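Local coordinates for protein dihydrolipoyl dehydrogenase (PDB 6UZI) that probably catalyses the NAD(+)-dependent reoxidation of protein-bound dihydrolipoyl groups, using one FAD per subunit and a redox-active disulfide, at residues Thr163-Lys166 / Glu167-Thr171; Glu296-Glu299 / Arg300-Lys304. One frame throughout, in Å; residues are numbered along the deposited sequence.

Both interactions are tight turns of one chain, and they come in series: the turn of 163-171 closes before that of 296-304 opens. Their centres lie 28 Å apart and their nearest atoms about 17 Å, so they do not touch. Interaction 1 leads into strand 169-170, an edge of the parallel sheet that carries the predicted NAD(+)-binding residues. Interaction 2 sits in the loop from helix 290-293 to strand 316-318, an outermost strand of the parallel sheet at the FAD. In each, an aspartate carboxylate gathers backbone N-H groups of the turn. The first lies where the chain leaves strand 148-150 of the FAD-side sheet for the other, the second where it returns from strand 274-277.

Interaction 1: residues Thr163-Lys166 / Glu167-Thr171; sequences TLDK and ERVIT
Asp165 and Val169 close the turn through one backbone bond and one carboxylate bond. The carboxylate atom OD2 of Asp165 accepts three consecutive backbone N-H groups: Glu167 N at 2.8 Å, Arg168 N at 2.9 Å and Val169 N, likewise 2.9 Å from OD2. The Glu167 bond, which makes an Asx turn, reaches OD2 from above the carboxylate plane, 37° out of it. The other two come on the syn side, tilted out of the plane, and the one from Arg168 is the most bent of the three. The group is put there by its first torsion, which sets CG of Asp165 between backbone N and carbonyl carbon (chi1 59°), folding the carboxylate back over the chain. In return, Asp165 N donates to Val169 O at 3.0 Å, in the carbonyl plane, and the CA of Leu164 adds a C-H...O contact to the same oxygen.

Three N-H groups on one oxygen would be expected to stabilise the charged carboxylate. The second oxygen, OD1, is engaged too: with Glu167 OE2 it shares Arg251, so two like charges have a common counter-ion.

The turn delivers the chain into strand 169-170, whose neighbour in the parallel sheet of this Rossmann-type domain is strand 274-277. Arg168 and Ile170 bond to it through their backbones, and the Arg168 side chain reaches Asp273 O. At the end of the strand, Thr171 is the N-cap of helix 172-175, and its OG1 also bonds to Glu174.

Val169 CG1 lies against the carbonyl atom Thr163 O, at 3.4 Å, and makes an apolar contact with Leu164 CD2 at 4.1 Å. Leu164 then crosses Thr171 at about a right angle, its CD1 3.6 Å from Thr171 CG2.

Interaction 2: residues Glu296-Glu299 / Arg300-Lys304; sequences ELDE and RGRVK
Arg300 N lies 2.8 Å from Asp298 OD1, in a weak, strongly bent bond, and Arg300 CG runs past the carboxylate of Glu299. Gly301 follows with a left-handed backbone (phi 88°). Its N donates to Asp298 O at 3.2 Å from well above the carbonyl plane, closing the type I turn.

Arg302 carries the main side-chain grip. Its N meets Asp298 OD1 at 2.8 Å, from above the carboxylate plane, while its NE forms a salt bridge to OD2 of Asp298 at 2.8 Å, using the syn lone pair; NH2 adds a weak bond to that oxygen. One oxygen thus takes the backbone and the other the guanidinium, whose plane is turned 60° against the carboxylate. With chi1 at 63°, CG of Asp298 stands between its own N and carbonyl carbon, which turns the carboxylate toward the N-H groups of the turn. Arg302 O receives Asp298 N at 2.7 Å.

At Val303 the backbone pairs with Leu297, and Val303 CG2 touches Leu297 CD2 at 3.9 Å; the buried valine also packs on Val295, Thr311 and Val322. Lys304 N then donates to Glu296 O at 3.2 Å, and the aliphatic part of Lys304 lies over Asp298 CB and Leu297 O.

Leu297 and Val303 thus form a non-hydrogen-bonded antiparallel pair, a single bridge, and the bonds Asp298 N to Arg302 O and Gly301 N to Asp298 O make the end of this short hairpin a classic G1 beta bulge.

Interaction 1: residues Thr163-Lys166 / Glu167-Thr171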
loop_
_atom_site.group_PDB
_atom_site.type_symbol
_atom_site.label_atom_id
_atom_site.label_comp_id
_atom_site.label_asym_id
_atom_site.label_seq_id
_atom_site.Cartn_x
_atom_site.Cartn_y
_atom_site.Cartn_z
ATOM N N THR A 163 24.111 12.634 -29.809
ATOM C CA THR A 163 24.555 13.961 -29.391
ATOM C C THR A 163 23.440 14.574 -28.548
ATOM O O THR A 163 22.448 15.078 -29.079
ATOM C CB THR A 163 24.881 14.845 -30.596
ATOM O OG1 THR A 163 25.968 14.286 -31.354
ATOM C CG2 THR A 163 25.253 16.240 -30.133
ATOM N N LEU A 164 23.597 14.513 -27.232
ATOM C CA LEU A 164 22.607 15.094 -26.338
ATOM C C LEU A 164 22.713 16.613 -26.377
ATOM O O LEU A 164 23.815 17.166 -26.327
ATOM C CB LEU A 164 22.811 14.584 -24.913
ATOM C CG LEU A 164 22.646 13.094 -24.638
ATOM C CD1 LEU A 164 23.346 12.724 -23.343
ATOM C CD2 LEU A 164 21.169 12.742 -24.565
ATOM N N ASP A 165 21.570 17.291 -26.486
ATOM C CA ASP A 165 21.551 18.741 -26.593
ATOM C C ASP A 165 20.777 19.432 -25.479
ATOM O O ASP A 165 20.638 20.660 -25.519
ATOM C CB ASP A 165 20.989 19.173 -27.958
ATOM C CG ASP A 165 19.572 18.666 -28.211
ATOM O OD1 ASP A 165 19.208 18.536 -29.398
ATOM O OD2 ASP A 165 18.834 18.370 -27.246
ATOM N N LYS A 166 20.265 18.690 -24.497
ATOM C CA LYS A 166 19.513 19.246 -23.370
ATOM C C LYS A 166 18.276 20.020 -23.818
ATOM O O LYS A 166 17.749 20.844 -23.063
ATOM C CB LYS A 166 20.401 20.133 -22.483
ATOM C CG LYS A 166 21.723 19.476 -22.085
ATOM C CD LYS A 166 22.124 19.773 -20.652
ATOM C CE LYS A 166 23.326 18.928 -20.245
ATOM N NZ LYS A 166 23.555 18.910 -18.767
ATOM N N GLU A 167 17.801 19.766 -25.040
ATOM C CA GLU A 167 16.588 20.395 -25.547
ATOM C C GLU A 167 15.614 19.334 -26.033
ATOM O O GLU A 167 14.575 19.098 -25.405
ATOM C CB GLU A 167 16.904 21.374 -26.674
ATOM C CG GLU A 167 17.158 22.784 -26.198
ATOM C CD GLU A 167 17.920 23.611 -27.211
ATOM O OE1 GLU A 167 18.543 24.610 -26.799
ATOM O OE2 GLU A 167 17.901 23.262 -28.411
ATOM N N ARG A 168 15.949 18.668 -27.136
ATOM C CA ARG A 168 15.096 17.623 -27.679
ATOM C C ARG A 168 15.734 16.243 -27.664
ATOM O O ARG A 168 15.003 15.247 -27.643
ATOM C CB ARG A 168 14.685 17.976 -29.115
ATOM C CG ARG A 168 14.065 19.363 -29.227
ATOM C CD ARG A 168 13.387 19.602 -30.566
ATOM N NE ARG A 168 11.938 19.648 -30.399
ATOM C CZ ARG A 168 11.232 20.762 -30.227
ATOM N NH1 ARG A 168 9.915 20.689 -30.071
ATOM N NH2 ARG A 168 11.837 21.945 -30.221
ATOM N N VAL A 169 17.063 16.152 -27.652
ATOM C CA VAL A 169 17.753 14.882 -27.460
ATOM C C VAL A 169 18.320 14.875 -26.046
ATOM O O VAL A 169 19.411 15.400 -25.797
ATOM C CB VAL A 169 18.841 14.671 -28.524
ATOM C CG1 VAL A 169 19.583 13.373 -28.269
ATOM C CG2 VAL A 169 18.206 14.640 -29.902
ATOM N N ILE A 170 17.570 14.289 -25.111
ATOM C CA ILE A 170 17.726 14.562 -23.693
ATOM C C ILE A 170 17.855 13.263 -22.908
ATOM O O ILE A 170 17.577 12.170 -23.405
ATOM C CB ILE A 170 16.542 15.375 -23.142
ATOM C CG1 ILE A 170 15.244 14.595 -23.359
ATOM C CG2 ILE A 170 16.463 16.718 -23.822
ATOM C CD1 ILE A 170 14.019 15.321 -22.882
ATOM N N THR A 171 18.275 13.412 -21.649
ATOM C CA THR A 171 18.270 12.363 -20.640
ATOM C C THR A 171 17.144 12.637 -19.648
ATOM O O THR A 171 16.401 13.617 -19.766
ATOM C CB THR A 171 19.617 12.286 -19.910
ATOM O OG1 THR A 171 19.793 13.461 -19.112
ATOM C CG2 THR A 171 20.759 12.195 -20.883
#

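Interaction 2: residues Glu296-Glu299 / Arg300-Lys304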
loop_
_atom_site.group_PDB
_atom_site.type_symbol
_atom_site.label_atom_id
_atom_site.label_comp_id
_atom_site.label_asym_id
_atom_site.label_seq_id
_atom_site.Cartn_x
_atom_site.Cartn_y
_atom_site.Cartn_z
ATOM N N GLU A 296 41.343 0.494 -6.473
ATOM C CA GLU A 296 41.166 -0.160 -7.764
ATOM C C GLU A 296 39.695 -0.197 -8.179
ATOM O O GLU A 296 38.789 -0.312 -7.348
ATOM C CB GLU A 296 41.701 -1.590 -7.738
ATOM C CG GLU A 296 43.168 -1.730 -7.431
ATOM C CD GLU A 296 43.559 -3.177 -7.148
ATOM O OE1 GLU A 296 42.684 -3.971 -6.729
ATOM O OE2 GLU A 296 44.744 -3.522 -7.350
ATOM N N LEU A 297 39.475 -0.089 -9.486
ATOM C CA LEU A 297 38.183 -0.281 -10.128
ATOM C C LEU A 297 38.146 -1.642 -10.813
ATOM O O LEU A 297 39.177 -2.286 -11.023
ATOM C CB LEU A 297 37.928 0.829 -11.152
ATOM C CG LEU A 297 37.898 2.272 -10.659
ATOM C CD1 LEU A 297 37.669 3.186 -11.849
ATOM C CD2 LEU A 297 36.801 2.463 -9.596
ATOM N N ASP A 298 36.946 -2.079 -11.185
ATOM C CA ASP A 298 36.836 -3.300 -11.966
ATOM C C ASP A 298 36.748 -2.962 -13.457
ATOM O O ASP A 298 36.880 -1.806 -13.872
ATOM C CB ASP A 298 35.656 -4.152 -11.478
ATOM C CG ASP A 298 34.309 -3.468 -11.636
ATOM O OD1 ASP A 298 34.176 -2.561 -12.481
ATOM O OD2 ASP A 298 33.372 -3.847 -10.896
ATOM N N GLU A 299 36.522 -3.985 -14.278
ATOM C CA GLU A 299 36.461 -3.778 -15.721
ATOM C C GLU A 299 35.251 -2.935 -16.107
ATOM O O GLU A 299 35.263 -2.272 -17.149
ATOM C CB GLU A 299 36.442 -5.130 -16.444
ATOM C CG GLU A 299 35.230 -6.032 -16.138
ATOM C CD GLU A 299 35.245 -6.639 -14.735
ATOM O OE1 GLU A 299 36.294 -6.561 -14.055
ATOM O OE2 GLU A 299 34.201 -7.189 -14.311
ATOM N N ARG A 300 34.209 -2.940 -15.275
ATOM C CA ARG A 300 32.976 -2.208 -15.522
ATOM C C ARG A 300 33.008 -0.779 -14.985
ATOM O O ARG A 300 32.011 -0.057 -15.117
ATOM C CB ARG A 300 31.795 -2.950 -14.884
ATOM C CG ARG A 300 31.760 -4.447 -15.161
ATOM C CD ARG A 300 31.006 -4.736 -16.436
ATOM N NE ARG A 300 29.701 -4.082 -16.426
ATOM C CZ ARG A 300 28.914 -3.978 -17.492
ATOM N NH1 ARG A 300 27.741 -3.360 -17.391
ATOM N NH2 ARG A 300 29.300 -4.487 -18.656
ATOM N N GLY A 301 34.106 -0.359 -14.369
ATOM C CA GLY A 301 34.208 0.984 -13.845
ATOM C C GLY A 301 33.712 1.164 -12.433
ATOM O O GLY A 301 33.554 2.308 -11.996
ATOM N N ARG A 302 33.480 0.077 -11.701
ATOM C CA ARG A 302 33.001 0.112 -10.326
ATOM C C ARG A 302 34.151 -0.062 -9.345
ATOM O O ARG A 302 35.167 -0.693 -9.647
ATOM C CB ARG A 302 31.943 -0.967 -10.063
ATOM C CG ARG A 302 30.665 -0.847 -10.867
ATOM C CD ARG A 302 29.831 -2.106 -10.817
ATOM N NE ARG A 302 30.616 -3.265 -11.231
ATOM C CZ ARG A 302 30.094 -4.456 -11.498
ATOM N NH1 ARG A 302 28.788 -4.658 -11.351
ATOM N NH2 ARG A 302 30.875 -5.450 -11.901
ATOM N N VAL A 303 33.982 0.536 -8.169
ATOM C CA VAL A 303 34.938 0.370 -7.082
ATOM C C VAL A 303 34.867 -1.074 -6.609
ATOM O O VAL A 303 33.798 -1.554 -6.207
ATOM C CB VAL A 303 34.636 1.343 -5.930
ATOM C CG1 VAL A 303 35.689 1.230 -4.846
ATOM C CG2 VAL A 303 34.525 2.772 -6.423
ATOM N N LYS A 304 35.994 -1.783 -6.686
ATOM C CA LYS A 304 36.038 -3.151 -6.184
ATOM C C LYS A 304 35.872 -3.144 -4.667
ATOM O O LYS A 304 36.442 -2.304 -3.963
ATOM C CB LYS A 304 37.353 -3.832 -6.566
ATOM C CG LYS A 304 37.397 -4.432 -7.958
ATOM C CD LYS A 304 38.820 -4.844 -8.326
ATOM C CE LYS A 304 38.917 -6.322 -8.691
ATOM N NZ LYS A 304 40.220 -6.667 -9.349
#